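Local coordinates for phosphocarrier protein HPr (Mycoplasma capricolum, PDB 1PCH) that carries phosphoryl groups as a general, non-sugar-specific component of the phosphoenolpyruvate-dependent sugar phosphotransferase system, at residues I34-K39 with T56-T61. Sequence-based numbering, arbitrary orientation.
Sequences IIANEK and TGTEIT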
loop_
_atom_site.group_PDB
_atom_site.type_symbol
_atom_site.label_atom_id
_atom_site.label_comp_id
_atom_site.label_asym_id
_atom_site.label_seq_id
_atom_site.Cartn_x
_atom_site.Cartn_y
_atom_site.Cartn_z
ATOM N N ILE A 34 5.307 -2.681 -1.718
ATOM C CA ILE A 34 4.862 -1.364 -2.207
ATOM C C ILE A 34 6.110 -0.737 -2.857
ATOM O O ILE A 34 7.210 -0.857 -2.328
ATOM C CB ILE A 34 4.285 -0.495 -1.157
ATOM C CG1 ILE A 34 3.860 0.914 -1.663
ATOM C CG2 ILE A 34 5.203 -0.353 0.047
ATOM C CD1 ILE A 34 2.983 1.622 -0.630
ATOM N N ILE A 35 5.908 -0.259 -4.069
ATOM C CA ILE A 35 6.965 0.326 -4.881
ATOM C C ILE A 35 6.568 1.782 -5.191
ATOM O O ILE A 35 5.398 2.035 -5.498
ATOM C CB ILE A 35 7.047 -0.426 -6.250
ATOM C CG1 ILE A 35 7.374 -1.901 -6.086
ATOM C CG2 ILE A 35 7.976 0.273 -7.189
ATOM C CD1 ILE A 35 6.978 -2.775 -7.246
ATOM N N ALA A 36 7.514 2.657 -5.025
ATOM C CA ALA A 36 7.429 4.071 -5.236
ATOM C C ALA A 36 8.824 4.644 -5.591
ATOM O O ALA A 36 9.792 4.477 -4.875
ATOM C CB ALA A 36 6.831 4.805 -4.085
ATOM N N ASN A 37 8.870 5.323 -6.748
ATOM C CA ASN A 37 10.143 5.918 -7.177
ATOM C C ASN A 37 11.163 4.792 -7.248
ATOM O O ASN A 37 10.893 3.758 -7.870
ATOM C CB ASN A 37 10.576 7.053 -6.280
ATOM C CG ASN A 37 9.476 7.979 -5.830
ATOM O OD1 ASN A 37 9.244 8.198 -4.623
ATOM N ND2 ASN A 37 8.750 8.560 -6.770
ATOM N N GLU A 38 12.319 4.931 -6.640
ATOM C CA GLU A 38 13.324 3.888 -6.700
ATOM C C GLU A 38 13.230 2.927 -5.501
ATOM O O GLU A 38 14.043 2.014 -5.461
ATOM C CB GLU A 38 14.705 4.600 -6.642
ATOM C CG GLU A 38 14.987 5.213 -5.315
ATOM C CD GLU A 38 14.261 6.433 -4.903
ATOM O OE1 GLU A 38 13.207 6.820 -5.434
ATOM O OE2 GLU A 38 14.788 7.148 -3.982
ATOM N N LYS A 39 12.349 3.184 -4.577
ATOM C CA LYS A 39 12.173 2.480 -3.334
ATOM C C LYS A 39 11.112 1.351 -3.423
ATOM O O LYS A 39 10.071 1.503 -4.012
ATOM C CB LYS A 39 11.729 3.396 -2.203
ATOM C CG LYS A 39 12.476 4.634 -1.920
ATOM C CD LYS A 39 11.641 5.888 -1.907
ATOM C CE LYS A 39 12.503 7.152 -1.881
ATOM N NZ LYS A 39 12.249 8.047 -3.041
ATOM N N THR A 56 1.988 12.992 -1.946
ATOM C CA THR A 56 0.920 13.186 -2.922
ATOM C C THR A 56 1.475 13.262 -4.358
ATOM O O THR A 56 2.530 13.895 -4.592
ATOM C CB THR A 56 0.266 14.566 -2.635
ATOM O OG1 THR A 56 -0.035 14.637 -1.253
ATOM C CG2 THR A 56 -0.889 14.834 -3.512
ATOM N N GLY A 57 0.760 12.661 -5.267
ATOM C CA GLY A 57 1.027 12.620 -6.680
ATOM C C GLY A 57 1.891 11.488 -7.108
ATOM O O GLY A 57 2.099 11.149 -8.266
ATOM N N THR A 58 2.434 10.799 -6.055
ATOM C CA THR A 58 3.298 9.691 -6.334
ATOM C C THR A 58 2.493 8.505 -6.850
ATOM O O THR A 58 1.426 8.196 -6.343
ATOM C CB THR A 58 4.088 9.248 -5.077
ATOM O OG1 THR A 58 4.829 10.386 -4.593
ATOM C CG2 THR A 58 5.089 8.163 -5.385
ATOM N N GLU A 59 3.005 7.875 -7.878
ATOM C CA GLU A 59 2.382 6.691 -8.415
ATOM C C GLU A 59 3.079 5.486 -7.710
ATOM O O GLU A 59 4.274 5.321 -7.740
ATOM C CB GLU A 59 2.607 6.513 -9.916
ATOM C CG GLU A 59 1.788 5.326 -10.455
ATOM C CD GLU A 59 1.979 5.168 -11.965
ATOM O OE1 GLU A 59 3.057 4.702 -12.360
ATOM O OE2 GLU A 59 1.032 5.509 -12.718
ATOM N N ILE A 60 2.201 4.726 -7.061
ATOM C CA ILE A 60 2.708 3.560 -6.352
ATOM C C ILE A 60 2.178 2.310 -7.055
ATOM O O ILE A 60 1.168 2.336 -7.739
ATOM C CB ILE A 60 2.244 3.575 -4.908
ATOM C CG1 ILE A 60 0.703 3.551 -4.750
ATOM C CG2 ILE A 60 2.847 4.760 -4.172
ATOM C CD1 ILE A 60 0.213 2.617 -3.682
ATOM N N THR A 61 2.907 1.234 -6.787
ATOM C CA THR A 61 2.536 -0.060 -7.299
ATOM C C THR A 61 2.566 -1.037 -6.111
ATOM O O THR A 61 3.473 -0.931 -5.307
ATOM C CB THR A 61 3.546 -0.550 -8.361
ATOM O OG1 THR A 61 3.443 0.370 -9.477
ATOM C CG2 THR A 61 3.048 -1.890 -8.891
HETATM O O HOH W 1 6.778 5.698 -8.353
#
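Thr-58 meets Ala-36 and Asn-37 through its methyl group. With OG1 beside the backbone N (chi1 -57°), CG2 lies anti to that N and faces Ala-36. There it sits 4.0 Å from Ala-36 CB. The same methyl touches Asn-37 ND2, and the two side chains cross at about a right angle. The hydroxyl OG1 bonds back to Lys-55 O, just before the segment.

Glu-59 contributes its backbone. A water bridges the two segments here: it donates to Glu-59 O at 2.6 Å and accepts from Asn-37 N at 2.7 Å. It joins strand 59-65 to the type II' turn Ala-36 to Lys-39, which links strands 31-36 and 39-42.

Ile-60 packs on the buried face. Its CG2 lies 4.0 Å from Ala-36 CB, and its CD1 reaches Ile-34 CD1. Ile-34 also packs on Val-49 and Met-52 of helix 46-52, and Ala-36 touches Met-52 too. Ile-60 CA makes a CA-H...O contact with Ile-35 O.

Thr-61 forms an antiparallel hydrogen-bonded pair with Ile-35. Ile-35 N donates to Thr-61 O at 2.8 Å. Thr-61 N donates to Ile-35 O at 2.9 Å. On the sheet face away from Ile-60, the CB atoms of this pair stand 4.1 Å apart. Thr-61 OG1 bonds to Ser-4 OG, which ties in strand 2-6.

These are the two central strands of the four-stranded antiparallel sheet of the HPr open-faced beta-sandwich. Two amide bonds set the register of Ile-35 with Thr-61. The apolar side chains of Ile-34 and Ala-36 tie the sheet to helix 46-52. Beyond the last direct pair, a water carries the link between Asn-37 N and Glu-59 O.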